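Local coordinates for subtilisin-like protein (Prochloron didemni, PDB 3ZXY) that is probably a serine endopeptidase of the subtilisin family, represented here by the protease domain of the longer PatA protein with its predicted nucleophile replaced, at residues R87-Q91 and L92-R96; G124-E127 and N128-L132; R260-L263 and A264-N268. The protein carries 1 engineered substitution. One frame throughout, in Å; residues are numbered along the deposited sequence. Where two conformers were deposited one is given.

Interaction 1: residues R87-Q91 and L92-R96; sequences RRITQ and LDLAR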
loop_
_atom_site.group_PDB
_atom_site.type_symbol
_atom_site.label_atom_id
_atom_site.label_comp_id
_atom_site.label_asym_id
_atom_site.label_seq_id
_atom_site.Cartn_x
_atom_site.Cartn_y
_atom_site.Cartn_z
ATOM N N ARG A 87 21.898 -7.398 -1.908
ATOM C CA ARG A 87 21.599 -7.134 -3.303
ATOM C C ARG A 87 20.233 -6.480 -3.450
ATOM O O ARG A 87 19.293 -6.825 -2.761
ATOM C CB ARG A 87 21.646 -8.415 -4.132
ATOM C CG ARG A 87 23.034 -8.994 -4.298
ATOM C CD ARG A 87 22.942 -10.288 -5.092
ATOM N NE ARG A 87 24.223 -10.962 -5.235
ATOM C CZ ARG A 87 24.767 -11.769 -4.323
ATOM N NH1 ARG A 87 24.150 -12.001 -3.160
ATOM N NH2 ARG A 87 25.946 -12.338 -4.573
ATOM N N ARG A 88 20.149 -5.522 -4.356
ATOM C CA ARG A 88 18.869 -4.955 -4.703
ATOM C C ARG A 88 18.050 -5.981 -5.459
ATOM O O ARG A 88 18.590 -6.921 -6.059
ATOM C CB ARG A 88 19.029 -3.709 -5.567
ATOM C CG ARG A 88 19.598 -3.952 -6.958
ATOM C CD ARG A 88 19.458 -2.724 -7.856
ATOM N NE ARG A 88 18.051 -2.368 -8.098
ATOM C CZ ARG A 88 17.433 -2.366 -9.281
ATOM N NH1 ARG A 88 18.079 -2.714 -10.391
ATOM N NH2 ARG A 88 16.150 -2.010 -9.351
ATOM N N ILE A 89 16.739 -5.790 -5.454
ATOM C CA ILE A 89 15.889 -6.575 -6.349
ATOM C C ILE A 89 15.559 -5.715 -7.567
ATOM O O ILE A 89 15.735 -4.499 -7.542
ATOM C CB ILE A 89 14.637 -7.131 -5.639
ATOM C CG1 ILE A 89 13.639 -6.019 -5.310
ATOM C CG2 ILE A 89 15.075 -7.888 -4.385
ATOM C CD1 ILE A 89 12.237 -6.307 -5.804
ATOM N N THR A 90 15.143 -6.369 -8.647
ATOM C CA THR A 90 14.957 -5.715 -9.937
ATOM C C THR A 90 13.478 -5.474 -10.231
ATOM O O THR A 90 12.592 -5.976 -9.536
ATOM C CB THR A 90 15.508 -6.587 -11.069
ATOM O OG1 THR A 90 14.789 -7.825 -11.117
ATOM C CG2 THR A 90 17.014 -6.883 -10.875
ATOM N N GLN A 91 13.224 -4.699 -11.278
ATOM C CA GLN A 91 11.851 -4.507 -11.746
ATOM C C GLN A 91 11.233 -5.826 -12.202
ATOM O O GLN A 91 10.023 -6.000 -12.092
ATOM C CB GLN A 91 11.809 -3.471 -12.867
ATOM C CG GLN A 91 12.096 -2.067 -12.368
ATOM C CD GLN A 91 11.910 -1.014 -13.441
ATOM O OE1 GLN A 91 11.088 -1.178 -14.358
ATOM N NE2 GLN A 91 12.684 0.063 -13.354
ATOM N N LEU A 92 12.045 -6.749 -12.695
ATOM C CA LEU A 92 11.562 -8.080 -13.060
ATOM C C LEU A 92 11.108 -8.857 -11.822
ATOM O O LEU A 92 10.087 -9.543 -11.858
ATOM C CB LEU A 92 12.631 -8.874 -13.827
ATOM C CG LEU A 92 12.307 -10.345 -14.150
ATOM C CD1 LEU A 92 11.022 -10.464 -14.973
ATOM C CD2 LEU A 92 13.463 -11.046 -14.857
ATOM N N ASP A 93 11.860 -8.745 -10.727
ATOM C CA ASP A 93 11.470 -9.379 -9.460
ATOM C C ASP A 93 10.135 -8.820 -8.958
ATOM O O ASP A 93 9.294 -9.548 -8.435
ATOM C CB ASP A 93 12.530 -9.166 -8.368
ATOM C CG ASP A 93 13.860 -9.821 -8.685
ATOM O OD1 ASP A 93 13.906 -10.926 -9.295
ATOM O OD2 ASP A 93 14.899 -9.227 -8.304
ATOM N N LEU A 94 9.971 -7.511 -9.069
ATOM C CA LEU A 94 8.704 -6.847 -8.737
ATOM C C LEU A 94 7.592 -7.399 -9.600
ATOM O O LEU A 94 6.507 -7.719 -9.105
ATOM C CB LEU A 94 8.764 -5.328 -8.963
ATOM C CG LEU A 94 9.333 -4.417 -7.882
ATOM C CD1 LEU A 94 9.328 -2.968 -8.359
ATOM C CD2 LEU A 94 8.505 -4.588 -6.628
ATOM N N ALA A 95 7.852 -7.492 -10.901
ATOM C CA ALA A 95 6.822 -7.970 -11.840
ATOM C C ALA A 95 6.379 -9.378 -11.482
ATOM O O ALA A 95 5.189 -9.692 -11.528
ATOM C CB ALA A 95 7.327 -7.922 -13.285
ATOM N N ARG A 96 7.330 -10.230 -11.116
ATOM C CA ARG A 96 7.020 -11.599 -10.709
ATOM C C ARG A 96 6.112 -11.632 -9.478
ATOM O O ARG A 96 5.177 -12.428 -9.408
ATOM C CB ARG A 96 8.310 -12.366 -10.420
ATOM C CG ARG A 96 8.089 -13.834 -10.122
ATOM C CD ARG A 96 9.377 -14.591 -9.814
ATOM N NE ARG A 96 10.395 -14.464 -10.869
ATOM C CZ ARG A 96 11.456 -13.653 -10.828
ATOM N NH1 ARG A 96 11.691 -12.873 -9.775
ATOM N NH2 ARG A 96 12.310 -13.633 -11.853
#

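Interaction 2: residues G124-E127 and N128-L132; sequences GWLE and NAVSL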
loop_
_atom_site.group_PDB
_atom_site.type_symbol
_atom_site.label_atom_id
_atom_site.label_comp_id
_atom_site.label_asym_id
_atom_site.label_seq_id
_atom_site.Cartn_x
_atom_site.Cartn_y
_atom_site.Cartn_z
ATOM N N GLY A 124 9.870 -3.360 -19.539
ATOM C CA GLY A 124 8.696 -3.946 -20.149
ATOM C C GLY A 124 8.015 -4.985 -19.275
ATOM O O GLY A 124 6.791 -5.088 -19.295
ATOM N N TRP A 125 8.788 -5.750 -18.500
ATOM C CA TRP A 125 8.202 -6.777 -17.634
ATOM C C TRP A 125 7.316 -6.142 -16.600
ATOM O O TRP A 125 6.240 -6.673 -16.275
ATOM C CB TRP A 125 9.262 -7.578 -16.889
ATOM C CG TRP A 125 10.230 -8.341 -17.729
ATOM C CD1 TRP A 125 11.582 -8.068 -17.920
ATOM C CD2 TRP A 125 9.968 -9.555 -18.511
ATOM N NE1 TRP A 125 12.153 -8.998 -18.743
ATOM C CE2 TRP A 125 11.242 -9.919 -19.139
ATOM C CE3 TRP A 125 8.848 -10.348 -18.746
ATOM C CZ2 TRP A 125 11.367 -11.029 -19.960
ATOM C CZ3 TRP A 125 8.984 -11.466 -19.581
ATOM C CH2 TRP A 125 10.214 -11.797 -20.173
ATOM N N LEU A 126 7.768 -5.016 -16.040
ATOM C CA LEU A 126 7.001 -4.324 -15.008
ATOM C C LEU A 126 5.785 -3.645 -15.629
ATOM O O LEU A 126 4.701 -3.704 -15.059
ATOM C CB LEU A 126 7.862 -3.313 -14.224
ATOM C CG LEU A 126 7.153 -2.579 -13.084
ATOM C CD1 LEU A 126 6.536 -3.554 -12.075
ATOM C CD2 LEU A 126 8.130 -1.657 -12.382
ATOM N N GLU A 127 5.957 -3.026 -16.798
ATOM C CA GLU A 127 4.830 -2.420 -17.513
ATOM C C GLU A 127 3.736 -3.460 -17.746
ATOM O O GLU A 127 2.556 -3.189 -17.543
ATOM C CB GLU A 127 5.280 -1.839 -18.852
ATOM C CG GLU A 127 6.067 -0.543 -18.732
ATOM C CD GLU A 127 6.501 0.001 -20.089
ATOM O OE1 GLU A 127 6.755 -0.792 -21.015
ATOM O OE2 GLU A 127 6.604 1.245 -20.211
ATOM N N ASN A 128 4.147 -4.660 -18.140
ATOM C CA ASN A 128 3.207 -5.734 -18.442
ATOM C C ASN A 128 2.483 -6.210 -17.196
ATOM O O ASN A 128 1.295 -6.518 -17.246
ATOM C CB ASN A 128 3.936 -6.919 -19.084
ATOM C CG ASN A 128 4.341 -6.657 -20.528
ATOM O OD1 ASN A 128 4.008 -5.620 -21.110
ATOM N ND2 ASN A 128 5.058 -7.603 -21.117
ATOM N N ALA A 129 3.195 -6.279 -16.074
ATOM C CA ALA A 129 2.577 -6.727 -14.829
ATOM C C ALA A 129 1.556 -5.700 -14.352
ATOM O O ALA A 129 0.490 -6.053 -13.848
ATOM C CB ALA A 129 3.628 -6.983 -13.762
ATOM N N VAL A 130 1.864 -4.423 -14.529
ATOM C CA VAL A 130 0.931 -3.369 -14.133
ATOM C C VAL A 130 -0.279 -3.358 -15.068
ATOM O O VAL A 130 -1.414 -3.156 -14.623
ATOM C CB VAL A 130 1.646 -2.007 -14.068
ATOM C CG1 VAL A 130 0.656 -0.879 -13.797
ATOM C CG2 VAL A 130 2.697 -2.049 -12.980
ATOM N N SER A 131 -0.049 -3.606 -16.351
ATOM C CA SER A 131 -1.143 -3.760 -17.312
ATOM C C SER A 131 -2.053 -4.925 -16.924
ATOM O O SER A 131 -3.282 -4.822 -17.043
ATOM C CB SER A 131 -0.585 -3.948 -18.727
ATOM O OG SER A 131 -1.635 -4.155 -19.666
ATOM N N LEU A 132 -1.466 -6.025 -16.451
ATOM C CA LEU A 132 -2.233 -7.188 -15.986
ATOM C C LEU A 132 -3.163 -6.789 -14.835
ATOM O O LEU A 132 -4.323 -7.212 -14.790
ATOM C CB LEU A 132 -1.289 -8.312 -15.535
ATOM C CG LEU A 132 -1.920 -9.586 -14.966
ATOM C CD1 LEU A 132 -2.602 -10.360 -16.083
ATOM C CD2 LEU A 132 -0.888 -10.455 -14.251
HETATM O O HOH W 1 5.878 -3.830 -22.500
#

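Interaction 3: residues R260-L263 and A264-N268; sequences RRCL and AGRLN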
loop_
_atom_site.group_PDB
_atom_site.type_symbol
_atom_site.label_atom_id
_atom_site.label_comp_id
_atom_site.label_asym_id
_atom_site.label_seq_id
_atom_site.Cartn_x
_atom_site.Cartn_y
_atom_site.Cartn_z
ATOM N N ARG A 260 1.740 22.232 -5.921
ATOM C CA ARG A 260 2.124 20.939 -6.527
ATOM C C ARG A 260 2.452 19.785 -5.590
ATOM O O ARG A 260 2.245 18.594 -5.927
ATOM C CB ARG A 260 3.315 21.164 -7.443
ATOM C CG ARG A 260 2.891 21.841 -8.709
ATOM C CD ARG A 260 4.048 22.493 -9.405
ATOM N NE ARG A 260 3.540 23.541 -10.261
ATOM C CZ ARG A 260 3.484 24.829 -9.943
ATOM N NH1 ARG A 260 3.939 25.275 -8.769
ATOM N NH2 ARG A 260 2.989 25.682 -10.818
ATOM N N ARG A 261 2.959 20.115 -4.415
ATOM C CA ARG A 261 3.369 19.082 -3.493
ATOM C C ARG A 261 2.172 18.501 -2.727
ATOM O O ARG A 261 2.318 17.576 -1.971
ATOM C CB ARG A 261 4.479 19.622 -2.596
ATOM C CG ARG A 261 5.593 20.227 -3.441
ATOM C CD ARG A 261 6.881 20.355 -2.673
ATOM N NE ARG A 261 6.659 20.952 -1.369
ATOM C CZ ARG A 261 6.511 22.250 -1.165
ATOM N NH1 ARG A 261 6.557 23.101 -2.186
ATOM N NH2 ARG A 261 6.314 22.699 0.064
ATOM N N CYS A 262 0.970 19.018 -2.996
ATOM C CA CYS A 262 -0.250 18.417 -2.457
ATOM C C CYS A 262 -0.719 17.178 -3.275
ATOM O O CYS A 262 -1.592 16.442 -2.839
ATOM C CB CYS A 262 -1.351 19.469 -2.411
ATOM S SG CYS A 262 -2.656 19.071 -1.234
ATOM N N LEU A 263 -0.117 16.971 -4.447
ATOM C CA LEU A 263 -0.495 15.892 -5.360
ATOM C C LEU A 263 -1.958 16.085 -5.735
ATOM O O LEU A 263 -2.371 17.241 -5.953
ATOM C CB LEU A 263 -0.190 14.521 -4.778
ATOM C CG LEU A 263 1.217 14.350 -4.171
ATOM C CD1 LEU A 263 1.420 12.899 -3.772
ATOM C CD2 LEU A 263 2.327 14.825 -5.115
ATOM N N ALA A 264 -2.746 15.015 -5.830
ATOM C CA ALA A 264 -4.171 15.194 -6.077
ATOM C C ALA A 264 -4.906 15.670 -4.838
ATOM O O ALA A 264 -6.080 16.067 -4.928
ATOM C CB ALA A 264 -4.787 13.910 -6.598
ATOM N N GLY A 265 -4.242 15.604 -3.685
ATOM C CA GLY A 265 -4.815 16.009 -2.424
ATOM C C GLY A 265 -4.485 15.094 -1.271
ATOM O O GLY A 265 -3.790 14.086 -1.416
ATOM N N ARG A 266 -5.011 15.446 -0.105
ATOM C CA ARG A 266 -4.839 14.675 1.100
ATOM C C ARG A 266 -5.909 13.602 1.270
ATOM O O ARG A 266 -7.102 13.874 1.035
ATOM C CB ARG A 266 -4.930 15.619 2.289
ATOM C CG ARG A 266 -3.842 16.671 2.298
ATOM C CD ARG A 266 -4.043 17.563 3.491
ATOM N NE ARG A 266 -5.122 18.522 3.273
ATOM C CZ ARG A 266 -6.131 18.772 4.112
ATOM N NH1 ARG A 266 -6.264 18.125 5.268
ATOM N NH2 ARG A 266 -7.020 19.706 3.789
ATOM N N LEU A 267 -5.501 12.422 1.723
ATOM C CA LEU A 267 -6.412 11.326 2.014
ATOM C C LEU A 267 -7.562 11.811 2.886
ATOM O O LEU A 267 -7.360 12.445 3.917
ATOM C CB LEU A 267 -5.672 10.212 2.741
ATOM C CG LEU A 267 -6.475 9.010 3.211
ATOM C CD1 LEU A 267 -7.059 8.245 2.039
ATOM C CD2 LEU A 267 -5.538 8.145 4.073
ATOM N N ASN A 268 -8.783 11.490 2.442
ATOM C CA ASN A 268 -9.998 11.950 3.099
ATOM C C ASN A 268 -10.932 10.752 3.243
ATOM O O ASN A 268 -11.777 10.511 2.377
ATOM C CB ASN A 268 -10.632 13.055 2.250
ATOM C CG ASN A 268 -11.946 13.554 2.813
ATOM O OD1 ASN A 268 -12.283 13.265 3.974
ATOM N ND2 ASN A 268 -12.692 14.309 2.008
#

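Interaction 1: residues R87-Q91 and L92-R96
Thr90 and Asp93 grip each other in a capping box at the N-terminus of helix 91-103. Two reciprocal bonds make the box. Thr90 N gives its hydrogen to Asp93 OD2 at 2.9 Å along an almost straight line (170°), reaching the carboxylate from above its plane, while Asp93 N donates to Thr90 OG1 at 3.1 Å. Threonine suits the N-cap because its short hydroxyl can fold back over the first turn: with chi1 at 62°, OG1 sits between the backbone N and the carbonyl carbon, facing the N-H it accepts. Aspartate suits the third position of the helix, since its carboxylate reaches back to the cap residue's amide, and the helix dipole would probably favour its negative charge. Backbone bonds carry the turn onward, from Leu94 N to Thr90 O and from Ala95 N to Gln91 O.

A salt bridge secures the second carboxylate oxygen: Arg96 NH1 lies 3.0 Å from Asp93 OD1, which uses its anti lone pair and lies in the guanidinium plane. An alanine in place of Asp93 would probably leave Thr90 N without the carboxylate that accepts its hydrogen and Arg96 without its charged mate, so that the guanidinium could swing more freely.

Around the box, Gln91 turns away; its OE1 accepts from the backbone N of Asp123 and its NE2 binds Glu115 OE1, tying the helix start to strand 115-117 and to the chain just ahead of helix 124-135. Ala95, small enough for close approach, packs against Ala129 of that helix. Ile89 lays CB 3.4 Å from Asp93 OD2, and beside the polar cap its side chain crosses that of Leu94 at about a right angle, Ile89 CD1 meeting Leu94 CG at 4.0 Å.

Interaction 2: residues G124-E127 and N128-L132
Gly124 and Asn128 join through the first turn of helix 124-135, an alpha-helix whose successive i to i+4 bonds link the two segments. The backbone bonds come first: Asn128 N to Gly124 O at 2.9 Å, Ala129 N to Trp125 O, Val130 N to Leu126 O at 3.0 Å, and Ser131 N to Glu127 O.

Apolar contacts occupy the inner side. Leu126 CD1 comes within 4.2 Å of Val130 CG2, one turn further on, and Val130 CG2 also lies 3.3 Å from Leu126 O. With chi1 of 174°, Val130 holds CG1 anti to the backbone N and turns CG2 back over the preceding turn. Leu126 and Val130 share Leu158 as a neighbour, and Leu126 also meets Gln91 and Ile98 of helix 91-103. Branched aliphatic residues suit this buried strip, whereas the small methyl of Ala129 allows the helix to come close to Ile98.

Polar contacts lie on the exposed side, where Glu127 and Asn128 can keep their ends hydrated. Asn128 folds back along the helix, its CG beside its own backbone N (chi1 -74°), which places CG 3.2 Å from Gly124 O. A water joins the two neighbouring side chains: it donates to Asn128 OD1 at 2.9 Å and, only weakly, to Glu127 OE1 at 3.5 Å.

Interaction 3: residues R260-L263 and A264-N268
Leu263 takes a positive phi of 59°, and Ala264 follows with helix-like backbone torsions; together these fold Cys262 to Gly265 into a type II' beta turn. The reversal brings Gly265 N to 2.9 Å from Cys262 O, but the bond is weak, bent to 122° at the hydrogen. A leucine is a less usual occupant of the first corner, a position where glycine is common; here its side chain gains apolar packing against Leu189. The alanine at the second corner is compact, and its CB packs on Leu245 of helix 237-247. Gly265 suits the turn's end for a stricter reason: with its positive phi and fully extended psi, a beta carbon would collide with the carbonyl oxygen of Ala264.

Cys262 swings SG anti to its backbone N (chi1 -158°), over the start of the outgoing chain, where it approaches Gly265 CA to 3.9 Å. The sulfur is bound in a disulfide to Cys251, which fastens the turn to the chain following helix 237-247. Beyond the turn, Arg266 CG passes 4.4 Å from Cys262 SG, and Arg266 NH2 donates a hydrogen bond to Pro250 O.

The outgoing chain runs beside strand 187-191, one of the two edge strands of the parallel sheet, through backbone bonds of Gly265 and Leu267 with Leu189. Leu267 also packs on Leu244 of helix 237-247, while Asn268 is the N-cap of helix 269-278.

Overall arrangement
The three interactions follow one another along the chain within the subtilase domain. Interactions 1 and 2 are neighbours, their centres 12 Å apart: helices 91-103 and 124-135 pack directly, Leu92 CD1 lying 3.6 Å from Trp125 CG. The start of one helix is thus braced by the first turns of the other. Interaction 3 lies far off, its centre 29 Å from that of interaction 1 and 26 Å from that of interaction 2. The seven-stranded parallel sheet spans the domain, and its edge strand 187-191 runs next to interaction 3. Interaction 1 is the one near the predicted active site, with Leu94 about 9 Å, side chain to side chain, from Asp16 on strand 11-16.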